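Local coordinates for protein probable 3-hydroxybutyryl-CoA dehydrogenase (PDB 3MOG) that catalyses the NAD-dependent oxidation of 3-hydroxyadipyl-CoA to 3-oxoadipyl-CoA in the breakdown of phenylacetate, at residues Glu201-Leu206 against Gly229-Thr234; Val293-Val298 against Val379-Asp384; Ile323-Glu328 against Val343-Ala348; Thr329-Ala334 against Ala356-Pro361; Val351-Ala356 against Pro386-Trp391. All coordinates share one frame; numbering follows the deposited sequence.

Overall arrangement
Contacts 2 to 5 gather on or beside the mixed sheet of the reduced Rossmann-fold region, whereas contact 1 packs helices 196-207 and 230-237 against each other. Contacts 3 and 5 lie closest together, with centres about 6 Å apart; Asp345 OD1 accepts from Ile390 N at 2.8 Å and joins them. Contacts 2 and 5 lie on the neighbouring strands 378-381 and 351-356, Leu380 N giving its hydrogen to Val352 O at 2.9 Å. Contact 2 reaches contact 4 through Asp384, whose OD1 meets Ala330 N at 2.9 Å. Contacts 4 and 5 both include Ala356. Contact 1, its centre about 15 Å from that of contact 5, touches it through Ala205 and Leu389.

Contact 1 (Glu201-Leu206 against Gly229-Thr234); sequences EAWRAL and GPLELT
The helix segments 201-206 and 230-234 run at 106° to each other, with Ala202 and Pro230 facing at their nearest CA atoms and the axes 10.4 Å apart at closest approach. Leu231 carries most of the packing. Its CD2 methyl sits over one face of the Trp203 indole, 3.8 Å from the centroid of the six-membered ring and 7° off the ring normal, a CH-pi contact. The same methyl meets Ala202 CB and, at 3.8 Å, Leu206 CD2, so one branch touches three side chains of the other helix. Leu231 CG stands anti to its carbonyl carbon (chi1 -60°), which carries the branch across. Beside it, Pro230 CG presses on Ala202 CB at 3.6 Å. Thr234 OG1 comes obliquely to the indole, 3.7 Å from Trp203 CZ2, while it bonds back to Leu231 O at 2.6 Å, in the carbonyl plane and on a lone pair. The contact joins helices 196-207 and 230-237, both in the C-terminal family domain of 3-hydroxyacyl-CoA dehydrogenases; Leu220 of helix 213-223 packs alongside on Pro230, and Val264 and Leu268 on Trp203. The junction is therefore held by dispersion and CH-pi contact, and the Thr234 hydroxyl beside the indole is satisfied by Leu231 O and by Gln239.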
# COMPACT_ATOMS: atom_id res chain seq x y z
N GLU C 201 -2.93 -17.29 4.99
CA GLU C 201 -1.92 -17.83 5.92
C GLU C 201 -1.20 -19.09 5.38
O GLU C 201 0.02 -19.22 5.52
CB GLU C 201 -2.48 -18.02 7.34
CG GLU C 201 -2.65 -16.69 8.11
CD GLU C 201 -1.36 -15.88 8.22
OE1 GLU C 201 -1.41 -14.63 8.09
OE2 GLU C 201 -0.28 -16.47 8.45
N ALA C 202 -1.96 -19.96 4.70
CA ALA C 202 -1.41 -21.14 4.02
C ALA C 202 -0.41 -20.81 2.89
O ALA C 202 0.67 -21.41 2.83
CB ALA C 202 -2.51 -21.94 3.47
N TRP C 203 -0.76 -19.89 2.00
CA TRP C 203 0.20 -19.44 0.97
C TRP C 203 1.51 -18.90 1.55
O TRP C 203 2.59 -19.17 1.00
CB TRP C 203 -0.44 -18.40 0.06
CG TRP C 203 -1.60 -18.93 -0.75
CD1 TRP C 203 -2.90 -18.49 -0.71
CD2 TRP C 203 -1.56 -19.99 -1.72
NE1 TRP C 203 -3.67 -19.21 -1.59
CE2 TRP C 203 -2.88 -20.14 -2.22
CE3 TRP C 203 -0.55 -20.81 -2.22
CZ2 TRP C 203 -3.21 -21.09 -3.19
CZ3 TRP C 203 -0.88 -21.77 -3.19
CH2 TRP C 203 -2.20 -21.89 -3.67
N ARG C 204 1.42 -18.16 2.65
CA ARG C 204 2.62 -17.64 3.31
C ARG C 204 3.48 -18.76 3.89
O ARG C 204 4.70 -18.75 3.76
CB ARG C 204 2.26 -16.64 4.39
CG ARG C 204 2.17 -15.23 3.86
CD ARG C 204 1.90 -14.30 4.98
NE ARG C 204 3.09 -14.01 5.78
CZ ARG C 204 3.56 -12.79 5.97
NH1 ARG C 204 2.94 -11.75 5.40
NH2 ARG C 204 4.63 -12.59 6.72
N ALA C 205 2.82 -19.73 4.52
CA ALA C 205 3.48 -20.92 5.06
C ALA C 205 4.16 -21.69 3.92
O ALA C 205 5.33 -22.02 4.00
CB ALA C 205 2.47 -21.80 5.82
N LEU C 206 3.40 -21.90 2.84
CA LEU C 206 3.90 -22.54 1.62
C LEU C 206 5.10 -21.83 0.98
O LEU C 206 6.06 -22.50 0.59
CB LEU C 206 2.78 -22.66 0.60
CG LEU C 206 2.86 -23.74 -0.47
CD1 LEU C 206 3.53 -25.02 0.05
CD2 LEU C 206 1.45 -24.03 -0.92
N GLY C 229 -8.80 -28.60 4.26
CA GLY C 229 -7.61 -27.78 4.35
C GLY C 229 -7.63 -26.68 3.30
O GLY C 229 -8.19 -26.86 2.22
N PRO C 230 -7.02 -25.52 3.62
CA PRO C 230 -7.14 -24.36 2.73
C PRO C 230 -6.57 -24.59 1.33
O PRO C 230 -7.14 -24.11 0.36
CB PRO C 230 -6.34 -23.28 3.46
CG PRO C 230 -5.35 -24.03 4.28
CD PRO C 230 -6.11 -25.25 4.75
N LEU C 231 -5.48 -25.35 1.20
CA LEU C 231 -4.81 -25.47 -0.10
C LEU C 231 -5.57 -26.43 -1.03
O LEU C 231 -5.87 -26.10 -2.17
CB LEU C 231 -3.34 -25.84 0.07
CG LEU C 231 -2.53 -24.82 0.88
CD1 LEU C 231 -1.26 -25.43 1.44
CD2 LEU C 231 -2.18 -23.59 0.05
N GLU C 232 -5.95 -27.59 -0.50
CA GLU C 232 -6.86 -28.48 -1.20
C GLU C 232 -8.18 -27.80 -1.61
O GLU C 232 -8.64 -27.98 -2.74
CB GLU C 232 -7.15 -29.73 -0.37
CG GLU C 232 -7.96 -30.77 -1.11
CD GLU C 232 -8.15 -32.05 -0.33
OE1 GLU C 232 -7.45 -32.25 0.69
OE2 GLU C 232 -9.01 -32.86 -0.75
N LEU C 233 -8.77 -27.01 -0.71
CA LEU C 233 -9.98 -26.23 -1.02
C LEU C 233 -9.75 -25.22 -2.14
O LEU C 233 -10.62 -25.04 -2.99
CB LEU C 233 -10.54 -25.53 0.23
CG LEU C 233 -11.90 -24.83 0.15
CD1 LEU C 233 -13.03 -25.83 -0.02
CD2 LEU C 233 -12.15 -23.98 1.39
N THR C 234 -8.59 -24.59 -2.19
CA THR C 234 -8.29 -23.73 -3.36
C THR C 234 -8.19 -24.52 -4.67
O THR C 234 -8.61 -24.03 -5.72
CB THR C 234 -7.03 -22.85 -3.18
OG1 THR C 234 -5.85 -23.66 -3.08
CG2 THR C 234 -7.14 -21.96 -1.97

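Contact 2 (Val293-Val298 against Val379-Asp384); sequences VGLEAV and VLQIAD
Strand 378-381, an edge strand of the mixed sheet within this chain, is met here by the irregular segment 293-298 through a single backbone bond. Leu295 N donates to Val379 O at 3.1 Å with an N-H...O angle of 168°. Gly294 makes the close backbone approach: its CA is 3.6 Å from Val379 O and 3.7 Å from Leu380 CD2. The Leu295 side chain reaches over Val379 and Gln381. With CG anti to the carbonyl carbon (chi1 -60°), its CD1 comes to Val379 CG1 at 3.9 Å and to Gln381 CB at 4.0 Å, while Leu295 CG rests 3.5 Å from Val379 O. Ile369 of helix 362-373 packs on Leu295 as well, and Gln373 of that helix bonds to the backbone of Glu296 and Val298. One nearly straight bond thus ties the loop to the strand at one point, with Gln373 holding it further along. Leu295 CG and CD1 pack beside the accepting oxygen, and CD1 adds an apolar contact with Val379 CG1, so the hydrogen bond and the dispersion contact both fall on the same strand residue.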
# COMPACT_ATOMS: atom_id res chain seq x y z
N VAL C 293 1.08 -39.28 7.54
CA VAL C 293 1.38 -40.34 8.51
C VAL C 293 1.59 -39.80 9.93
O VAL C 293 0.86 -40.18 10.85
CB VAL C 293 2.61 -41.21 8.07
CG1 VAL C 293 2.82 -42.36 9.05
CG2 VAL C 293 2.44 -41.74 6.65
N GLY C 294 2.58 -38.93 10.10
CA GLY C 294 2.98 -38.53 11.43
C GLY C 294 4.14 -39.38 11.90
O GLY C 294 4.40 -40.45 11.35
N LEU C 295 4.84 -38.90 12.92
CA LEU C 295 6.06 -39.54 13.38
C LEU C 295 5.80 -40.90 14.02
O LEU C 295 4.81 -41.07 14.74
CB LEU C 295 6.82 -38.61 14.32
CG LEU C 295 7.21 -37.28 13.65
CD1 LEU C 295 7.46 -36.19 14.70
CD2 LEU C 295 8.41 -37.41 12.67
N GLU C 296 6.66 -41.87 13.72
CA GLU C 296 6.58 -43.22 14.30
C GLU C 296 6.70 -43.14 15.82
O GLU C 296 7.33 -42.21 16.35
CB GLU C 296 7.67 -44.13 13.74
CG GLU C 296 7.32 -44.83 12.42
CD GLU C 296 7.41 -43.91 11.21
OE1 GLU C 296 8.28 -43.01 11.19
OE2 GLU C 296 6.62 -44.10 10.26
N ALA C 297 6.07 -44.10 16.51
CA ALA C 297 6.10 -44.15 17.97
C ALA C 297 7.53 -44.25 18.47
O ALA C 297 8.31 -45.10 18.03
CB ALA C 297 5.27 -45.31 18.49
N VAL C 298 7.89 -43.34 19.36
CA VAL C 298 9.14 -43.43 20.08
C VAL C 298 8.94 -44.51 21.15
O VAL C 298 7.83 -44.66 21.68
CB VAL C 298 9.56 -42.07 20.70
CG1 VAL C 298 11.05 -42.03 20.97
CG2 VAL C 298 9.20 -40.94 19.75
N VAL C 379 1.58 -36.61 15.83
CA VAL C 379 2.57 -35.53 15.86
C VAL C 379 3.21 -35.31 14.50
O VAL C 379 3.90 -36.19 13.98
CB VAL C 379 3.69 -35.85 16.88
CG1 VAL C 379 4.67 -34.69 16.99
CG2 VAL C 379 3.11 -36.17 18.23
N LEU C 380 2.98 -34.13 13.91
CA LEU C 380 3.65 -33.72 12.67
C LEU C 380 4.69 -32.66 12.95
O LEU C 380 4.40 -31.68 13.64
CB LEU C 380 2.65 -33.17 11.65
CG LEU C 380 1.59 -34.11 11.09
CD1 LEU C 380 0.55 -33.31 10.37
CD2 LEU C 380 2.21 -35.12 10.14
N GLN C 381 5.91 -32.84 12.44
CA GLN C 381 6.98 -31.89 12.70
C GLN C 381 7.19 -30.92 11.55
O GLN C 381 7.34 -31.34 10.40
CB GLN C 381 8.29 -32.62 13.03
CG GLN C 381 9.31 -31.72 13.69
CD GLN C 381 10.53 -32.46 14.23
OE1 GLN C 381 10.59 -33.69 14.22
NE2 GLN C 381 11.50 -31.70 14.72
N ILE C 382 7.19 -29.62 11.86
CA ILE C 382 7.35 -28.57 10.84
C ILE C 382 8.47 -27.60 11.21
O ILE C 382 9.12 -27.78 12.23
CB ILE C 382 6.02 -27.81 10.60
CG1 ILE C 382 5.59 -27.04 11.85
CG2 ILE C 382 4.90 -28.79 10.19
CD1 ILE C 382 4.29 -26.20 11.65
N ALA C 383 8.70 -26.57 10.39
CA ALA C 383 9.71 -25.57 10.73
C ALA C 383 9.28 -24.71 11.94
O ALA C 383 8.11 -24.66 12.30
CB ALA C 383 10.04 -24.69 9.53
N ASP C 384 10.27 -24.09 12.59
CA ASP C 384 10.07 -23.24 13.76
C ASP C 384 9.52 -21.87 13.33
O ASP C 384 10.23 -20.87 13.27
CB ASP C 384 11.40 -23.13 14.53
CG ASP C 384 11.23 -22.60 15.95
OD1 ASP C 384 10.09 -22.48 16.44
OD2 ASP C 384 12.26 -22.32 16.59

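Contact 3 (Ile323-Glu328 against Val343-Ala348); sequences IETQGE and VIDKMA
Backbone hydrogen bonding defines the pairing: Ile323 with Val343 and Glu324 with Ile344 are parallel bridges. Ile344 N donates to Ile323 O at 2.8 Å, and Thr325 N donates to Ile344 O at 2.9 Å. Two CA-H...O contacts supplement these bonds, Val343 CA to Ile323 O and Glu324 CA to Ile344 O, each 3.3 Å.

Apolar contact is made by carbon atoms on and just beyond the strands. Glu324 and Ile344 run alongside each other on one face of the sheet, with Glu324 CG 3.9 Å from Ile344 CG2; past the strand end, Thr325 CB meets Val343 CG1 at 3.7 Å. Thr325 OG1 is anti to the backbone N (chi1 -174°) and accepts from Gly327 N, which closes an ST turn just after the strand.

Charge and water organise the far end. The extended Glu324 and Lys346 chains lie nearly perpendicular, Glu324 CD 3.8 Å from Lys346 CE. Glu324 OE1 and Lys346 NZ stay 4.5 Å apart, too far for a salt bridge. Arg440 instead forms the salt bridge with Glu324 OE2. One water donates to this oxygen and to Ile344 O while accepting from Lys346 N; a second links OE2 to Lys346 O.

Strands 320-324 and 341-345 are adjacent parallel strands joined by helix 330-337 in a beta-alpha-beta crossover, with Leu333 packed on Ile323 and Ala330 on Val343. Strand 351-356 continues the sheet, Asp345 pairing with Thr353 through the backbone, and Asp345 OD1 accepts from Ile390 N where helix 390-406 begins.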
# COMPACT_ATOMS: atom_id res chain seq x y z
N ILE C 323 5.65 -26.01 25.00
CA ILE C 323 4.93 -24.74 25.13
C ILE C 323 3.99 -24.57 23.95
O ILE C 323 4.42 -24.64 22.79
CB ILE C 323 5.89 -23.54 25.27
CG1 ILE C 323 6.85 -23.74 26.46
CG2 ILE C 323 5.12 -22.22 25.46
CD1 ILE C 323 7.95 -22.67 26.62
N GLU C 324 2.70 -24.41 24.25
CA GLU C 324 1.72 -24.01 23.25
C GLU C 324 2.10 -22.64 22.66
O GLU C 324 2.48 -21.75 23.40
CB GLU C 324 0.33 -23.96 23.88
CG GLU C 324 -0.24 -25.33 24.21
CD GLU C 324 -1.74 -25.30 24.44
OE1 GLU C 324 -2.16 -25.48 25.60
OE2 GLU C 324 -2.50 -25.08 23.47
N THR C 325 2.04 -22.51 21.34
CA THR C 325 2.54 -21.28 20.66
C THR C 325 1.79 -20.02 21.06
O THR C 325 0.55 -20.01 21.11
CB THR C 325 2.59 -21.40 19.11
OG1 THR C 325 3.20 -20.23 18.56
CG2 THR C 325 1.19 -21.60 18.48
N GLN C 326 2.56 -19.00 21.41
CA GLN C 326 2.10 -17.63 21.62
C GLN C 326 2.70 -16.73 20.51
O GLN C 326 2.60 -15.49 20.57
CB GLN C 326 2.56 -17.13 22.99
CG GLN C 326 2.01 -17.95 24.18
CD GLN C 326 2.67 -17.61 25.52
OE1 GLN C 326 3.27 -16.55 25.69
NE2 GLN C 326 2.56 -18.53 26.48
N GLY C 327 3.35 -17.35 19.53
CA GLY C 327 3.90 -16.60 18.40
C GLY C 327 5.38 -16.33 18.48
O GLY C 327 5.95 -15.68 17.60
N GLU C 328 6.00 -16.81 19.56
CA GLU C 328 7.46 -16.81 19.68
C GLU C 328 8.02 -18.15 19.25
O GLU C 328 7.36 -19.18 19.42
CB GLU C 328 7.87 -16.50 21.12
CG GLU C 328 7.42 -15.14 21.61
CD GLU C 328 7.91 -14.86 23.02
OE1 GLU C 328 8.95 -14.17 23.17
OE2 GLU C 328 7.27 -15.35 23.98
N VAL C 343 7.82 -26.25 20.69
CA VAL C 343 6.61 -25.46 20.53
C VAL C 343 5.50 -26.32 19.90
O VAL C 343 5.73 -27.01 18.91
CB VAL C 343 6.88 -24.16 19.72
CG1 VAL C 343 5.60 -23.61 19.10
CG2 VAL C 343 7.53 -23.11 20.62
N ILE C 344 4.31 -26.31 20.49
CA ILE C 344 3.18 -27.08 19.97
C ILE C 344 2.03 -26.17 19.51
O ILE C 344 1.76 -25.12 20.10
CB ILE C 344 2.69 -28.16 20.98
CG1 ILE C 344 1.52 -28.96 20.44
CG2 ILE C 344 2.31 -27.56 22.32
CD1 ILE C 344 1.06 -30.07 21.36
N ASP C 345 1.37 -26.61 18.45
CA ASP C 345 0.27 -25.93 17.82
C ASP C 345 -0.88 -26.91 17.81
O ASP C 345 -0.91 -27.83 16.99
CB ASP C 345 0.69 -25.63 16.38
CG ASP C 345 -0.31 -24.81 15.62
OD1 ASP C 345 -0.39 -24.98 14.38
OD2 ASP C 345 -1.00 -23.98 16.24
N LYS C 346 -1.82 -26.75 18.74
CA LYS C 346 -2.90 -27.73 18.87
C LYS C 346 -4.23 -27.10 19.24
O LYS C 346 -4.26 -26.07 19.93
CB LYS C 346 -2.55 -28.82 19.91
CG LYS C 346 -2.36 -28.32 21.34
CD LYS C 346 -2.60 -29.42 22.38
CE LYS C 346 -2.14 -28.97 23.77
NZ LYS C 346 -2.48 -29.94 24.86
N MET C 347 -5.32 -27.70 18.76
CA MET C 347 -6.65 -27.45 19.32
C MET C 347 -7.27 -28.76 19.81
O MET C 347 -6.65 -29.44 20.62
CB MET C 347 -7.55 -26.65 18.37
CG MET C 347 -7.12 -25.17 18.28
SD MET C 347 -8.14 -24.13 17.22
CE MET C 347 -7.30 -22.58 17.40
N ALA C 348 -8.47 -29.12 19.35
CA ALA C 348 -9.16 -30.30 19.89
C ALA C 348 -8.86 -31.59 19.13
O ALA C 348 -8.82 -32.67 19.71
CB ALA C 348 -10.66 -30.07 19.97
O HOH W 1 -1.07 -24.96 20.95
O HOH W 2 -5.51 -25.79 22.45

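Contact 4 (Thr329-Ala334 against Ala356-Pro361); sequences TAQALA and AAAVNP
Gln331 reaches from helix 330-337 over the turn that follows strand 351-356, and its amide makes the one hydrogen bond of the contact. CG is anti to the backbone N (chi1 -168°) and the chain then bends at chi2 (81°), which brings OE1 onto the backbone of the turn. There it accepts from Val359 N at 3.2 Å with an N-H...O angle of 162°; the donor lies in the amide carbonyl plane, on a lone pair. Ala358 N is slightly nearer to Gln331 OE1, at 3.1 Å, but its angle is too poor for a bond. The same oxygen rests 3.4 Å from Ala357 CB, while NE2 passes 3.9 Å from Ala358 CB.

Alanines pack the rest, and the backbones come close. Ala330 points its methyl toward the turn, with CB 3.4 Å from Ala357 N. One helical turn later, Ala334 CB touches two methyls, Ala357 CB and Val359 CG1, each at 3.7 Å. The CA atoms of Gln331 and Ala357 are 4.4 Å apart. The turn itself is type I, Ala357 to Asn360, closed by Asn360 N to Ala357 O.

Thr329 caps the helix start through OG1 and Ala332 N, and Asp384, after strand 378-381, binds the N atoms of Ala330 and Gln331. Helix 330-337 lies against strand 341-345, with Ala334 on Val341, and Gln331 and Ala332 pack on Leu469 and Leu468 of a neighbouring subunit.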
# COMPACT_ATOMS: atom_id res chain seq x y z
N THR C 329 9.21 -18.15 18.66
CA THR C 329 9.81 -19.39 18.19
C THR C 329 10.36 -20.21 19.36
O THR C 329 10.73 -19.67 20.40
CB THR C 329 10.97 -19.15 17.20
OG1 THR C 329 12.02 -18.45 17.86
CG2 THR C 329 10.50 -18.34 15.98
N ALA C 330 10.42 -21.52 19.15
CA ALA C 330 11.10 -22.44 20.05
C ALA C 330 12.53 -21.98 20.33
O ALA C 330 12.96 -21.97 21.49
CB ALA C 330 11.08 -23.85 19.47
N GLN C 331 13.24 -21.56 19.28
CA GLN C 331 14.62 -21.06 19.41
C GLN C 331 14.74 -19.84 20.31
O GLN C 331 15.64 -19.77 21.15
CB GLN C 331 15.25 -20.81 18.03
CG GLN C 331 16.78 -20.57 18.05
CD GLN C 331 17.65 -21.86 18.13
OE1 GLN C 331 17.22 -22.91 18.62
NE2 GLN C 331 18.88 -21.76 17.64
N ALA C 332 13.84 -18.87 20.15
CA ALA C 332 13.90 -17.67 21.00
C ALA C 332 13.66 -18.03 22.46
O ALA C 332 14.33 -17.49 23.34
CB ALA C 332 12.91 -16.61 20.54
N LEU C 333 12.70 -18.92 22.71
CA LEU C 333 12.41 -19.36 24.08
C LEU C 333 13.57 -20.16 24.66
O LEU C 333 13.97 -19.93 25.80
CB LEU C 333 11.10 -20.18 24.13
CG LEU C 333 9.82 -19.39 23.78
CD1 LEU C 333 8.62 -20.31 23.64
CD2 LEU C 333 9.55 -18.29 24.79
N ALA C 334 14.15 -21.04 23.84
CA ALA C 334 15.22 -21.93 24.28
C ALA C 334 16.48 -21.19 24.70
O ALA C 334 17.11 -21.57 25.69
CB ALA C 334 15.54 -23.00 23.22
N ALA C 356 10.82 -28.08 17.07
CA ALA C 356 11.90 -28.15 18.05
C ALA C 356 12.83 -26.98 17.80
O ALA C 356 13.07 -26.62 16.65
CB ALA C 356 12.66 -29.43 17.89
N ALA C 357 13.34 -26.37 18.87
CA ALA C 357 14.42 -25.42 18.72
C ALA C 357 15.63 -26.16 18.14
O ALA C 357 15.93 -27.28 18.55
CB ALA C 357 14.76 -24.81 20.05
N ALA C 358 16.29 -25.54 17.16
CA ALA C 358 17.53 -26.07 16.56
C ALA C 358 18.54 -26.53 17.61
O ALA C 358 19.22 -27.54 17.41
CB ALA C 358 18.17 -25.01 15.66
N VAL C 359 18.60 -25.78 18.72
CA VAL C 359 19.49 -26.03 19.86
C VAL C 359 19.10 -27.26 20.73
O VAL C 359 19.87 -27.66 21.61
CB VAL C 359 19.62 -24.73 20.73
CG1 VAL C 359 18.53 -24.64 21.79
CG2 VAL C 359 21.00 -24.62 21.37
N ASN C 360 17.92 -27.85 20.49
CA ASN C 360 17.52 -29.07 21.20
C ASN C 360 18.41 -30.24 20.81
O ASN C 360 18.71 -30.43 19.63
CB ASN C 360 16.08 -29.49 20.88
CG ASN C 360 15.04 -28.64 21.59
OD1 ASN C 360 15.34 -27.58 22.12
ND2 ASN C 360 13.80 -29.12 21.60
N PRO C 361 18.86 -31.00 21.82
CA PRO C 361 19.37 -32.34 21.56
C PRO C 361 18.18 -33.20 21.20
O PRO C 361 17.11 -33.07 21.82
CB PRO C 361 19.95 -32.78 22.91
CG PRO C 361 20.10 -31.52 23.72
CD PRO C 361 19.00 -30.63 23.24

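Contact 5 (Val351-Ala356 against Pro386-Trp391); sequences VVTIAA and PGMLIW
Van der Waals packing, partly on peptide atoms, carries this contact, and the Met388 methyl does most of it. CE lies against the backbone of strand 351-356, 3.5 Å from Ile354 C and 3.6 Å from Ala355 N, and also touches Ala355 CB at 3.7 Å. The side chain is folded to get there: CG is anti to the carbonyl carbon (chi1 -56°), and bends at chi2 (-74°) and chi3 turn the thioether over the strand, with SD 4.0 Å from Ala355 CB. Thr353 and Met388 pass with opposed directions, Thr353 OG1 lying 3.9 Å from Met388 CE. Looser contacts extend the patch along the strand, Thr353 CG2 to Leu389 CD1 at 4.4 Å and Val351 O to Ile390 CD1 at 4.5 Å.

Polar support comes from the neighbouring strand. Asp345 accepts from Leu389 N through OD1 and from Trp391 N through OD2, while Trp391 NE1 bonds to Lys346 O. This carboxylate grips the start of helix 390-406 at its N-cap Leu389, and probably interacts favourably with the helix dipole. Ala219 of helix 213-223 packs on Thr353, Leu389 and Ile390. Strand 351-356 of the reduced Rossmann-fold region thus packs on the turn leading into helix 390-406, which carries the chain into the C-terminal-domain family region.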
# COMPACT_ATOMS: atom_id res chain seq x y z
N VAL C 351 -4.67 -34.33 15.19
CA VAL C 351 -3.48 -33.85 14.51
C VAL C 351 -2.92 -32.62 15.20
O VAL C 351 -3.64 -31.66 15.47
CB VAL C 351 -3.72 -33.66 13.00
CG1 VAL C 351 -2.65 -32.79 12.38
CG2 VAL C 351 -3.75 -35.03 12.33
N VAL C 352 -1.63 -32.69 15.52
CA VAL C 352 -0.92 -31.68 16.28
C VAL C 352 0.39 -31.36 15.52
O VAL C 352 1.08 -32.29 15.07
CB VAL C 352 -0.62 -32.28 17.69
CG1 VAL C 352 0.65 -31.75 18.28
CG2 VAL C 352 -1.79 -32.05 18.63
N THR C 353 0.73 -30.08 15.34
CA THR C 353 2.07 -29.76 14.82
C THR C 353 3.03 -29.27 15.90
O THR C 353 2.61 -28.68 16.91
CB THR C 353 2.11 -28.86 13.53
OG1 THR C 353 1.81 -27.49 13.84
CG2 THR C 353 1.17 -29.36 12.46
N ILE C 354 4.32 -29.56 15.71
CA ILE C 354 5.35 -29.20 16.69
C ILE C 354 6.60 -28.68 15.98
O ILE C 354 6.80 -28.94 14.80
CB ILE C 354 5.77 -30.39 17.62
CG1 ILE C 354 6.59 -31.45 16.86
CG2 ILE C 354 4.56 -31.02 18.33
CD1 ILE C 354 7.51 -32.26 17.73
N ALA C 355 7.40 -27.91 16.70
CA ALA C 355 8.69 -27.48 16.19
C ALA C 355 9.65 -27.52 17.34
O ALA C 355 9.32 -27.07 18.44
CB ALA C 355 8.63 -26.08 15.58
N ALA C 356 10.82 -28.08 17.07
CA ALA C 356 11.90 -28.15 18.05
C ALA C 356 12.83 -26.98 17.80
O ALA C 356 13.07 -26.62 16.65
CB ALA C 356 12.66 -29.43 17.89
N PRO C 386 6.79 -18.78 13.63
CA PRO C 386 6.02 -17.98 14.58
C PRO C 386 4.52 -18.21 14.46
O PRO C 386 3.96 -18.13 13.37
CB PRO C 386 6.38 -16.55 14.19
CG PRO C 386 7.76 -16.64 13.69
CD PRO C 386 7.83 -17.97 12.96
N GLY C 387 3.87 -18.56 15.57
CA GLY C 387 2.43 -18.77 15.57
C GLY C 387 2.00 -20.07 14.91
O GLY C 387 0.82 -20.44 14.97
N MET C 388 2.96 -20.76 14.29
CA MET C 388 2.75 -22.03 13.59
C MET C 388 1.63 -21.96 12.56
O MET C 388 1.67 -21.08 11.69
CB MET C 388 2.59 -23.20 14.59
CG MET C 388 3.77 -23.33 15.58
SD MET C 388 5.25 -24.01 14.83
CE MET C 388 4.94 -25.71 15.25
N LEU C 389 0.62 -22.82 12.65
CA LEU C 389 -0.35 -22.96 11.56
C LEU C 389 -1.79 -22.72 11.97
O LEU C 389 -2.44 -21.79 11.48
CB LEU C 389 -0.24 -24.35 10.90
CG LEU C 389 1.08 -24.69 10.19
CD1 LEU C 389 1.02 -26.08 9.58
CD2 LEU C 389 1.44 -23.63 9.11
N ILE C 390 -2.26 -23.56 12.88
CA ILE C 390 -3.63 -23.55 13.33
C ILE C 390 -3.90 -22.25 14.06
O ILE C 390 -4.80 -21.51 13.67
CB ILE C 390 -3.89 -24.76 14.27
CG1 ILE C 390 -3.89 -26.07 13.47
CG2 ILE C 390 -5.18 -24.59 15.06
CD1 ILE C 390 -3.75 -27.34 14.36
N TRP C 391 -3.09 -21.95 15.08
CA TRP C 391 -3.31 -20.77 15.92
C TRP C 391 -3.12 -19.49 15.14
O TRP C 391 -3.89 -18.56 15.32
CB TRP C 391 -2.48 -20.81 17.22
CG TRP C 391 -3.18 -21.64 18.25
CD1 TRP C 391 -3.12 -23.01 18.39
CD2 TRP C 391 -4.12 -21.19 19.24
NE1 TRP C 391 -3.93 -23.42 19.42
CE2 TRP C 391 -4.56 -22.32 19.96
CE3 TRP C 391 -4.61 -19.92 19.60
CZ2 TRP C 391 -5.48 -22.23 21.01
CZ3 TRP C 391 -5.52 -19.83 20.65
CH2 TRP C 391 -5.95 -20.99 21.34